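Long-range contacts in metallo-carboxypeptidase (Pseudomonas aeruginosa, PDB 4A39), which probably acts as a zinc-dependent carboxypeptidase of the M14 family, cleaving residues from the C-terminal end of peptide substrates in the manner of the cytosolic carboxypeptidases: residues His53-Gly58 and Glu117-Tyr122; Thr63-Thr68 and Leu111-Ser116; Leu139-Val144 and Val163-Asp168; Pro167-Lys172 and Lys211-Leu216. One frame throughout, in Å; residues are numbered along the deposited sequence.

Interaction 1 of 4, residues His53-Gly58 and Glu117-Tyr122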
# COMPACT_ATOMS: atom_id res chain seq x y z
N HIS A 53 0.64 3.05 15.48
CA HIS A 53 1.64 2.01 15.68
C HIS A 53 2.40 2.35 16.96
O HIS A 53 3.05 3.38 17.04
CB HIS A 53 2.60 1.99 14.48
CG HIS A 53 3.65 0.92 14.54
ND1 HIS A 53 4.69 0.85 13.64
CD2 HIS A 53 3.83 -0.12 15.40
CE1 HIS A 53 5.46 -0.18 13.93
NE2 HIS A 53 4.96 -0.79 15.00
N PHE A 54 2.29 1.48 17.96
CA PHE A 54 2.97 1.73 19.22
C PHE A 54 3.39 0.44 19.92
O PHE A 54 2.91 -0.64 19.60
CB PHE A 54 2.09 2.55 20.18
CG PHE A 54 0.77 1.91 20.51
CD1 PHE A 54 -0.34 2.11 19.70
CD2 PHE A 54 0.63 1.12 21.65
CE1 PHE A 54 -1.57 1.53 20.01
CE2 PHE A 54 -0.59 0.53 21.97
CZ PHE A 54 -1.70 0.74 21.15
N LYS A 55 4.30 0.58 20.87
CA LYS A 55 4.80 -0.55 21.64
C LYS A 55 4.44 -0.39 23.11
O LYS A 55 4.47 0.71 23.65
CB LYS A 55 6.32 -0.68 21.50
CG LYS A 55 6.81 -1.01 20.10
CD LYS A 55 8.31 -1.28 20.11
CE LYS A 55 8.85 -1.48 18.71
NZ LYS A 55 10.32 -1.75 18.71
N VAL A 56 4.09 -1.51 23.75
CA VAL A 56 3.75 -1.50 25.17
C VAL A 56 4.79 -2.38 25.86
O VAL A 56 5.09 -3.48 25.39
CB VAL A 56 2.34 -2.08 25.44
CG1 VAL A 56 1.97 -1.89 26.90
CG2 VAL A 56 1.32 -1.40 24.54
N GLU A 57 5.35 -1.91 26.97
CA GLU A 57 6.34 -2.70 27.69
C GLU A 57 6.00 -2.70 29.18
O GLU A 57 5.29 -1.82 29.66
CB GLU A 57 7.75 -2.12 27.47
CG GLU A 57 8.12 -2.00 26.00
CD GLU A 57 9.45 -1.29 25.76
OE1 GLU A 57 9.88 -0.50 26.63
OE2 GLU A 57 10.05 -1.52 24.69
N GLY A 58 6.49 -3.70 29.89
CA GLY A 58 6.24 -3.80 31.32
C GLY A 58 4.83 -4.22 31.72
O GLY A 58 4.37 -3.89 32.81
N GLU A 117 5.71 -7.65 26.68
CA GLU A 117 5.70 -6.58 25.70
C GLU A 117 4.98 -6.97 24.42
O GLU A 117 5.05 -8.12 23.98
CB GLU A 117 7.13 -6.10 25.41
CG GLU A 117 8.00 -7.03 24.59
CD GLU A 117 9.31 -6.36 24.19
OE1 GLU A 117 10.01 -5.84 25.09
OE2 GLU A 117 9.63 -6.34 22.99
N VAL A 118 4.29 -6.01 23.82
CA VAL A 118 3.56 -6.25 22.59
C VAL A 118 3.44 -4.96 21.79
O VAL A 118 3.52 -3.86 22.35
CB VAL A 118 2.14 -6.78 22.91
CG1 VAL A 118 1.27 -5.67 23.48
CG2 VAL A 118 1.52 -7.38 21.67
N ARG A 119 3.28 -5.09 20.48
CA ARG A 119 3.13 -3.94 19.61
C ARG A 119 1.75 -3.99 18.95
O ARG A 119 1.23 -5.08 18.70
CB ARG A 119 4.19 -3.93 18.50
CG ARG A 119 5.64 -3.90 18.96
CD ARG A 119 6.31 -5.27 18.85
NE ARG A 119 7.70 -5.21 19.31
CZ ARG A 119 8.70 -4.69 18.61
NH1 ARG A 119 8.48 -4.19 17.40
NH2 ARG A 119 9.91 -4.63 19.13
N PHE A 120 1.16 -2.82 18.70
CA PHE A 120 -0.13 -2.73 18.02
C PHE A 120 0.04 -1.80 16.83
O PHE A 120 0.81 -0.83 16.90
CB PHE A 120 -1.23 -2.16 18.93
CG PHE A 120 -1.63 -3.07 20.05
CD1 PHE A 120 -2.64 -4.01 19.87
CD2 PHE A 120 -1.03 -2.97 21.30
CE1 PHE A 120 -3.05 -4.83 20.90
CE2 PHE A 120 -1.42 -3.80 22.34
CZ PHE A 120 -2.44 -4.73 22.15
N ALA A 121 -0.65 -2.10 15.74
CA ALA A 121 -0.58 -1.26 14.55
C ALA A 121 -1.86 -1.37 13.74
O ALA A 121 -2.64 -2.30 13.93
CB ALA A 121 0.62 -1.65 13.68
N TYR A 122 -2.08 -0.41 12.85
CA TYR A 122 -3.28 -0.39 12.02
C TYR A 122 -3.19 -1.48 10.95
O TYR A 122 -4.21 -2.00 10.48
CB TYR A 122 -3.45 1.00 11.40
CG TYR A 122 -4.77 1.24 10.70
CD1 TYR A 122 -5.96 0.68 11.18
CD2 TYR A 122 -4.84 2.05 9.57
CE1 TYR A 122 -7.19 0.93 10.56
CE2 TYR A 122 -6.05 2.31 8.94
CZ TYR A 122 -7.22 1.75 9.43
OH TYR A 122 -8.42 2.00 8.80
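Phe54 and Phe120 lean against each other on one face of an antiparallel strand pair, while Lys55 and Arg119 run side by side on the other. The two phenyl rings are tilted by 30° and slid well apart, with centroids 5.5 Å from one another, so ring overlap is slight. What really covers the Phe54 ring is the CB of Phe120, standing 4.0 Å from its centroid in a CH-pi contact. Phe54 gets there by turning CG between its own backbone N and carbonyl carbon (chi1 59°), which swings the ring towards the neighbouring strand. At its edge the Phe120 ring meets CG2 of Val56, whose CB lies 4.2 Å from CG1 of Val118.

On the opposite face the extended Lys55 chain passes over one face of the Arg119 guanidinium, with Lys55 CD sitting centrally, 3.7 Å above that plane. Beyond CD the two ends are modelled implausibly close for a pair of donors, and their exact placement is doubtful; a cation-pi contact with Phe20 gives Lys55 another partner. Further along, the His53 ring lies beside CB of Ala121, its ND1 bonded to Ser22.

The backbones are held by four N-H...O bonds in two reciprocal pairs, Phe54 with Phe120 and Val56 with Val118. In the N-terminal domain's nine-stranded sheet, strand 53-57 lies between 15-17 and 118-121, and strand 118-121 bonds on to 87-89. The phenylalanine face packs against Phe67 of strand 65-69 and Phe109 of strand 106-111.

Interaction 2 of 4, residues Thr63-Thr68 and Leu111-Ser116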
# COMPACT_ATOMS: atom_id res chain seq x y z
N THR A 63 -3.21 -10.59 32.99
CA THR A 63 -3.93 -9.34 33.17
C THR A 63 -4.56 -8.86 31.88
O THR A 63 -3.89 -8.72 30.85
CB THR A 63 -2.97 -8.25 33.70
OG1 THR A 63 -2.46 -8.65 34.98
CG2 THR A 63 -3.68 -6.91 33.84
N GLU A 64 -5.87 -8.60 31.92
CA GLU A 64 -6.57 -8.11 30.75
C GLU A 64 -6.25 -6.63 30.55
O GLU A 64 -6.38 -5.83 31.48
CB GLU A 64 -8.08 -8.28 30.90
CG GLU A 64 -8.89 -7.61 29.81
CD GLU A 64 -10.38 -7.85 29.95
OE1 GLU A 64 -10.94 -7.56 31.03
OE2 GLU A 64 -11.00 -8.32 28.97
N HIS A 65 -5.83 -6.27 29.34
CA HIS A 65 -5.52 -4.88 29.03
C HIS A 65 -6.56 -4.39 28.03
O HIS A 65 -6.83 -5.04 27.02
CB HIS A 65 -4.12 -4.75 28.44
CG HIS A 65 -3.03 -5.06 29.41
ND1 HIS A 65 -2.11 -4.12 29.84
CD2 HIS A 65 -2.75 -6.20 30.09
CE1 HIS A 65 -1.31 -4.67 30.74
NE2 HIS A 65 -1.68 -5.93 30.91
N CYS A 66 -7.15 -3.24 28.34
CA CYS A 66 -8.18 -2.65 27.49
C CYS A 66 -7.73 -1.30 26.98
O CYS A 66 -7.51 -0.37 27.76
CB CYS A 66 -9.47 -2.52 28.29
SG CYS A 66 -9.94 -4.09 29.01
N PHE A 67 -7.59 -1.20 25.66
CA PHE A 67 -7.13 0.02 25.01
C PHE A 67 -8.25 0.80 24.33
O PHE A 67 -9.22 0.21 23.85
CB PHE A 67 -6.08 -0.33 23.95
CG PHE A 67 -4.86 -1.03 24.49
CD1 PHE A 67 -4.88 -2.40 24.71
CD2 PHE A 67 -3.71 -0.31 24.78
CE1 PHE A 67 -3.75 -3.06 25.20
CE2 PHE A 67 -2.57 -0.95 25.27
CZ PHE A 67 -2.59 -2.33 25.48
N THR A 68 -8.08 2.11 24.27
CA THR A 68 -9.04 2.98 23.61
C THR A 68 -8.32 4.10 22.86
O THR A 68 -7.49 4.80 23.43
CB THR A 68 -10.02 3.66 24.59
OG1 THR A 68 -10.84 2.68 25.23
CG2 THR A 68 -10.92 4.66 23.85
N LEU A 111 -6.64 -7.31 25.03
CA LEU A 111 -5.68 -8.40 24.96
C LEU A 111 -5.15 -8.75 26.33
O LEU A 111 -4.86 -7.87 27.14
CB LEU A 111 -4.48 -8.01 24.07
CG LEU A 111 -3.33 -9.03 24.02
CD1 LEU A 111 -3.78 -10.28 23.26
CD2 LEU A 111 -2.13 -8.41 23.33
N GLU A 112 -5.04 -10.05 26.61
CA GLU A 112 -4.44 -10.51 27.85
C GLU A 112 -3.12 -11.04 27.30
O GLU A 112 -3.03 -12.19 26.86
CB GLU A 112 -5.24 -11.65 28.48
CG GLU A 112 -4.69 -12.08 29.83
CD GLU A 112 -5.41 -13.26 30.43
OE1 GLU A 112 -6.65 -13.26 30.44
OE2 GLU A 112 -4.73 -14.20 30.89
N PRO A 113 -2.07 -10.19 27.31
CA PRO A 113 -0.75 -10.56 26.79
C PRO A 113 -0.08 -11.77 27.46
O PRO A 113 -0.09 -11.91 28.67
CB PRO A 113 0.05 -9.27 26.96
CG PRO A 113 -0.53 -8.69 28.21
CD PRO A 113 -2.02 -8.90 28.01
N GLU A 114 0.49 -12.64 26.63
CA GLU A 114 1.19 -13.83 27.13
C GLU A 114 2.64 -13.49 27.47
O GLU A 114 3.33 -14.27 28.14
CB GLU A 114 1.12 -14.95 26.09
CG GLU A 114 -0.26 -15.55 25.92
CD GLU A 114 -0.79 -16.16 27.22
OE1 GLU A 114 -0.01 -16.83 27.93
OE2 GLU A 114 -1.99 -15.98 27.52
N GLU A 115 3.09 -12.32 27.03
CA GLU A 115 4.45 -11.83 27.26
C GLU A 115 4.33 -10.41 27.78
O GLU A 115 3.26 -9.80 27.67
CB GLU A 115 5.26 -11.87 25.95
CG GLU A 115 5.41 -13.28 25.39
CD GLU A 115 6.26 -13.37 24.14
OE1 GLU A 115 6.61 -12.33 23.56
OE2 GLU A 115 6.56 -14.51 23.72
N SER A 116 5.41 -9.88 28.36
CA SER A 116 5.41 -8.54 28.94
C SER A 116 5.43 -7.37 27.95
O SER A 116 5.20 -6.22 28.32
CB SER A 116 6.56 -8.39 29.94
OG SER A 116 7.80 -8.41 29.25
O HOH W 1 -1.23 -10.34 30.80
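Leu111 meets His65 as an antiparallel hydrogen-bonded pair, where strands 106-111 and 65-69 of the N-terminal beta domain come to the end of their pairing. Both backbone bonds are present: Leu111 N reaches His65 O at 3.0 Å, and His65 N comes to Leu111 O at 2.9 Å. Leu111 swings CG opposite its backbone N (chi1 175°), and its side chain packs on Val118 and Phe120 of strand 118-121.

At Glu112 the two backbones are still close. Its CA points a hydrogen at Thr63 O, 3.5 Å away, and the aliphatic CG lies alongside the same carbonyl. The carboxylate continues outward on an extended chain, on the same exposed side as Glu64.

At Pro113 the contact passes to side chains, those of Pro113 and His65 crossing at about a right angle. Pro113 CD lies 3.5 Å from His65 CD2, with CG a little farther along the imidazole; both residues also touch Met59, which helps to enclose this corner. The carbonyl of Pro113 is linked back to the start of the other segment through a water, which takes a hydrogen bond from Thr63 N at 3.0 Å and lies 2.9 Å from Pro113 O, where it can donate in turn.

Interaction 3 of 4, residues Leu139-Val144 and Val163-Asp168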
# COMPACT_ATOMS: atom_id res chain seq x y z
N LEU A 139 18.37 -6.03 -6.32
CA LEU A 139 19.55 -5.80 -7.14
C LEU A 139 20.45 -7.03 -7.28
O LEU A 139 21.37 -7.04 -8.10
CB LEU A 139 20.35 -4.62 -6.58
CG LEU A 139 19.57 -3.30 -6.57
CD1 LEU A 139 20.39 -2.22 -5.87
CD2 LEU A 139 19.22 -2.89 -7.99
N GLY A 140 20.16 -8.07 -6.50
CA GLY A 140 20.95 -9.29 -6.58
C GLY A 140 20.29 -10.29 -7.51
O GLY A 140 20.84 -11.36 -7.78
N ILE A 141 19.11 -9.93 -8.00
CA ILE A 141 18.36 -10.79 -8.91
C ILE A 141 18.79 -10.52 -10.35
O ILE A 141 19.11 -9.39 -10.72
CB ILE A 141 16.83 -10.54 -8.79
CG1 ILE A 141 16.34 -10.99 -7.40
CG2 ILE A 141 16.08 -11.28 -9.88
CD1 ILE A 141 14.85 -10.78 -7.16
N GLU A 142 18.78 -11.57 -11.16
CA GLU A 142 19.19 -11.43 -12.55
C GLU A 142 18.28 -10.50 -13.34
O GLU A 142 17.05 -10.64 -13.31
CB GLU A 142 19.22 -12.80 -13.22
CG GLU A 142 19.82 -12.77 -14.61
CD GLU A 142 19.06 -13.65 -15.58
OE1 GLU A 142 19.03 -14.88 -15.37
OE2 GLU A 142 18.50 -13.10 -16.56
N GLY A 143 18.89 -9.55 -14.04
CA GLY A 143 18.13 -8.62 -14.86
C GLY A 143 17.59 -7.40 -14.14
O GLY A 143 16.93 -6.55 -14.75
N VAL A 144 17.88 -7.28 -12.85
CA VAL A 144 17.39 -6.15 -12.06
C VAL A 144 18.47 -5.11 -11.80
O VAL A 144 19.58 -5.43 -11.37
CB VAL A 144 16.82 -6.62 -10.70
CG1 VAL A 144 16.23 -5.44 -9.95
CG2 VAL A 144 15.77 -7.69 -10.92
N VAL A 163 13.40 -4.18 -14.41
CA VAL A 163 13.65 -5.60 -14.64
C VAL A 163 13.66 -5.76 -16.16
O VAL A 163 12.63 -5.59 -16.82
CB VAL A 163 12.53 -6.47 -14.03
CG1 VAL A 163 12.88 -7.94 -14.16
CG2 VAL A 163 12.32 -6.10 -12.57
N ARG A 164 14.83 -6.07 -16.71
CA ARG A 164 14.98 -6.24 -18.15
C ARG A 164 15.88 -7.44 -18.40
O ARG A 164 17.07 -7.41 -18.08
CB ARG A 164 15.59 -4.98 -18.76
CG ARG A 164 15.84 -5.01 -20.27
CD ARG A 164 16.27 -3.63 -20.77
NE ARG A 164 16.64 -3.59 -22.18
CZ ARG A 164 15.78 -3.60 -23.20
NH1 ARG A 164 14.47 -3.65 -22.97
NH2 ARG A 164 16.22 -3.56 -24.45
N ARG A 165 15.32 -8.51 -18.97
CA ARG A 165 16.09 -9.72 -19.23
C ARG A 165 16.32 -10.00 -20.71
O ARG A 165 17.04 -10.94 -21.06
CB ARG A 165 15.42 -10.92 -18.56
CG ARG A 165 15.51 -10.86 -17.04
CD ARG A 165 14.79 -12.01 -16.36
NE ARG A 165 14.97 -11.95 -14.91
CZ ARG A 165 14.36 -12.74 -14.04
NH1 ARG A 165 13.52 -13.68 -14.46
NH2 ARG A 165 14.59 -12.61 -12.74
N HIS A 166 15.72 -9.19 -21.57
CA HIS A 166 15.87 -9.33 -23.01
C HIS A 166 16.12 -7.96 -23.62
O HIS A 166 15.28 -7.07 -23.54
CB HIS A 166 14.62 -9.96 -23.63
CG HIS A 166 14.55 -11.44 -23.46
ND1 HIS A 166 14.49 -12.05 -22.22
CD2 HIS A 166 14.53 -12.45 -24.37
CE1 HIS A 166 14.45 -13.36 -22.38
NE2 HIS A 166 14.48 -13.63 -23.67
N PRO A 167 17.29 -7.77 -24.25
CA PRO A 167 17.69 -6.50 -24.88
C PRO A 167 16.86 -6.04 -26.08
O PRO A 167 17.25 -5.09 -26.76
CB PRO A 167 19.14 -6.76 -25.26
CG PRO A 167 19.12 -8.21 -25.62
CD PRO A 167 18.31 -8.81 -24.49
N ASP A 168 15.73 -6.69 -26.33
CA ASP A 168 14.89 -6.31 -27.46
C ASP A 168 13.40 -6.25 -27.13
O ASP A 168 12.57 -6.19 -28.04
CB ASP A 168 15.13 -7.26 -28.63
CG ASP A 168 14.83 -8.71 -28.29
OD1 ASP A 168 15.31 -9.19 -27.24
OD2 ASP A 168 14.12 -9.37 -29.08
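Arg165 reaches across to the Glu142 carbonyl and grips its oxygen side-on with two nitrogens. NE is 2.9 Å from Glu142 O and NH2 is 3.2 Å from it, the oxygen lying close to the guanidinium plane in both cases. The two donors arrive differently: NH2 comes in the carbonyl plane, while NE stands 42° above it. An Arg165 chain stretched straight from CG to NE makes this reach possible, and the same NH2 also bonds to Leu197 O, which helps to fix the rotation of the guanidinium. At the edge of that group CG2 of Ile141 lies 3.5 Å from NH2, on the buried flank of the grip.

Behind this grip is a type II beta turn from Ile141 to Val144, the link between helix 128-138 and the outermost strand, 144-151, of the carboxypeptidase sheet. Gly143 holds its third position with phi 85°, and its bare CA allows Arg165 CG to lie 4.1 Å away. Gly143 O takes the N-H of Arg164 at 2.9 Å, and beside it Val144 and Val163 form a non-hydrogen-bonded antiparallel pair. Their CG2 methyls meet at 4.1 Å on the inner side.

The outer side is much looser. There the Glu142 side chain, bent at chi2, crosses the aliphatic part of Arg165 obliquely, with OE2 3.8 Å from CG. OE2 is too far off the guanidinium plane to receive a hydrogen, so only the opposite charges attract on this solvent side. Arg164 leads away from the turn altogether, towards Asp213.

Interaction 4 of 4, residues Pro167-Lys172 and Lys211-Leu216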
# COMPACT_ATOMS: atom_id res chain seq x y z
N PRO A 167 17.29 -7.77 -24.25
CA PRO A 167 17.69 -6.50 -24.88
C PRO A 167 16.86 -6.04 -26.08
O PRO A 167 17.25 -5.09 -26.76
CB PRO A 167 19.14 -6.76 -25.26
CG PRO A 167 19.12 -8.21 -25.62
CD PRO A 167 18.31 -8.81 -24.49
N ASP A 168 15.73 -6.69 -26.33
CA ASP A 168 14.89 -6.31 -27.46
C ASP A 168 13.40 -6.25 -27.13
O ASP A 168 12.57 -6.19 -28.04
CB ASP A 168 15.13 -7.26 -28.63
CG ASP A 168 14.83 -8.71 -28.29
OD1 ASP A 168 15.31 -9.19 -27.24
OD2 ASP A 168 14.12 -9.37 -29.08
N SER A 169 13.06 -6.26 -25.85
CA SER A 169 11.65 -6.18 -25.44
C SER A 169 11.15 -4.80 -25.85
O SER A 169 11.94 -3.93 -26.22
CB SER A 169 11.51 -6.37 -23.93
OG SER A 169 12.22 -5.37 -23.21
N HIS A 170 9.84 -4.57 -25.77
CA HIS A 170 9.31 -3.28 -26.17
C HIS A 170 8.26 -2.68 -25.24
O HIS A 170 7.97 -1.48 -25.34
CB HIS A 170 8.74 -3.39 -27.59
CG HIS A 170 7.65 -4.41 -27.73
ND1 HIS A 170 6.35 -4.17 -27.37
CD2 HIS A 170 7.69 -5.69 -28.17
CE1 HIS A 170 5.62 -5.26 -27.57
NE2 HIS A 170 6.42 -6.20 -28.06
N LEU A 171 7.70 -3.48 -24.35
CA LEU A 171 6.68 -2.97 -23.43
C LEU A 171 7.28 -2.52 -22.10
O LEU A 171 8.25 -3.10 -21.63
CB LEU A 171 5.61 -4.04 -23.19
CG LEU A 171 4.83 -4.49 -24.42
CD1 LEU A 171 3.86 -5.59 -24.04
CD2 LEU A 171 4.08 -3.31 -25.03
N LYS A 172 6.69 -1.48 -21.51
CA LYS A 172 7.13 -0.95 -20.23
C LYS A 172 5.97 -1.05 -19.25
O LYS A 172 4.98 -0.33 -19.38
CB LYS A 172 7.55 0.52 -20.36
CG LYS A 172 8.73 0.76 -21.28
CD LYS A 172 8.38 0.50 -22.73
CE LYS A 172 7.56 1.63 -23.32
NZ LYS A 172 7.31 1.37 -24.77
N LYS A 211 8.87 -10.11 -23.61
CA LYS A 211 8.17 -9.03 -24.29
C LYS A 211 8.04 -7.74 -23.48
O LYS A 211 7.69 -6.70 -24.04
CB LYS A 211 6.78 -9.52 -24.69
CG LYS A 211 6.81 -10.77 -25.55
CD LYS A 211 5.43 -11.35 -25.79
CE LYS A 211 5.53 -12.59 -26.66
NZ LYS A 211 4.20 -13.17 -26.97
N ALA A 212 8.34 -7.79 -22.19
CA ALA A 212 8.22 -6.59 -21.38
C ALA A 212 9.26 -6.44 -20.28
O ALA A 212 9.86 -7.41 -19.82
CB ALA A 212 6.83 -6.54 -20.76
N ASP A 213 9.47 -5.18 -19.88
CA ASP A 213 10.39 -4.84 -18.80
C ASP A 213 9.50 -4.29 -17.69
O ASP A 213 8.45 -3.70 -17.96
CB ASP A 213 11.37 -3.74 -19.20
CG ASP A 213 12.36 -4.18 -20.25
OD1 ASP A 213 12.56 -5.40 -20.43
OD2 ASP A 213 12.96 -3.29 -20.89
N LEU A 214 9.91 -4.47 -16.44
CA LEU A 214 9.13 -3.95 -15.33
C LEU A 214 9.83 -2.74 -14.73
O LEU A 214 11.04 -2.75 -14.52
CB LEU A 214 8.96 -5.02 -14.25
CG LEU A 214 8.44 -6.38 -14.71
CD1 LEU A 214 8.32 -7.29 -13.50
CD2 LEU A 214 7.09 -6.23 -15.40
N TYR A 215 9.05 -1.68 -14.50
CA TYR A 215 9.54 -0.45 -13.89
C TYR A 215 8.83 -0.40 -12.54
O TYR A 215 7.61 -0.21 -12.48
CB TYR A 215 9.16 0.76 -14.76
CG TYR A 215 9.95 0.84 -16.05
CD1 TYR A 215 9.73 -0.06 -17.09
CD2 TYR A 215 10.94 1.81 -16.22
CE1 TYR A 215 10.47 0.00 -18.27
CE2 TYR A 215 11.69 1.88 -17.40
CZ TYR A 215 11.44 0.98 -18.42
OH TYR A 215 12.15 1.06 -19.60
N LEU A 216 9.60 -0.58 -11.48
CA LEU A 216 9.05 -0.66 -10.13
C LEU A 216 9.53 0.39 -9.14
O LEU A 216 10.72 0.67 -9.05
CB LEU A 216 9.38 -2.03 -9.55
CG LEU A 216 9.20 -3.26 -10.44
CD1 LEU A 216 9.79 -4.48 -9.75
CD2 LEU A 216 7.73 -3.47 -10.75
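Lys211 O, just ahead of strand 212-217, takes two consecutive backbone N-H groups from residues 167-172. Leu171 N lies 3.2 Å from Lys211 O, and His170 N makes a weak bond to it at 3.5 Å. The same oxygen stands over the centre of one face of the His170 ring. A step further on, Asp213 N returns the link to Leu171 O at 3.0 Å, so the strands run on as a parallel pair. Strands 171-177 and 212-217 are thus the two beta arms of a beta-alpha-beta crossover, with helices 185-196 and 203-211 between them in sequence.

On one face of this pair, CB of Leu171 meets CB of Ala212 at 3.7 Å. On the other, Lys172 and Tyr215 lie alongside each other, with Lys172 CG 3.6 Å from Tyr215 CE1. Bends at chi2 and chi3 bring Lys172 NZ back to His170 O at 3.0 Å, and Asp267 forms a salt bridge with that ammonium.

Before the strand proper, Ser169 OG donates to Asp213 OD1 at 2.8 Å, approaching from 51° above the carboxylate plane. Asp213 OD2 is taken by Arg164 in a salt bridge. With a hydroxyl proton on one oxygen and a guanidinium on the other, this buried carboxylate probably stays ionised.

The four contacts form two pairs, one in each half of the molecule. Interactions 1 and 2 belong to the nine-stranded sheet of the N-terminal domain; interaction 2 is nested within the loop closed by interaction 1, their centres 10 Å apart, and Phe67 packs against Phe120 between them. Interactions 3 and 4 follow later in sequence on the zinc carboxypeptidase sheet. Their centres are 9 Å apart, they share Pro167 and Asp168, and Arg164 of one reaches Asp213 of the other. Centres of contacts in different pairs lie 40 to 51 Å apart. All four lie away from the zinc and ligand site, as part of the sheet framework of the two domains.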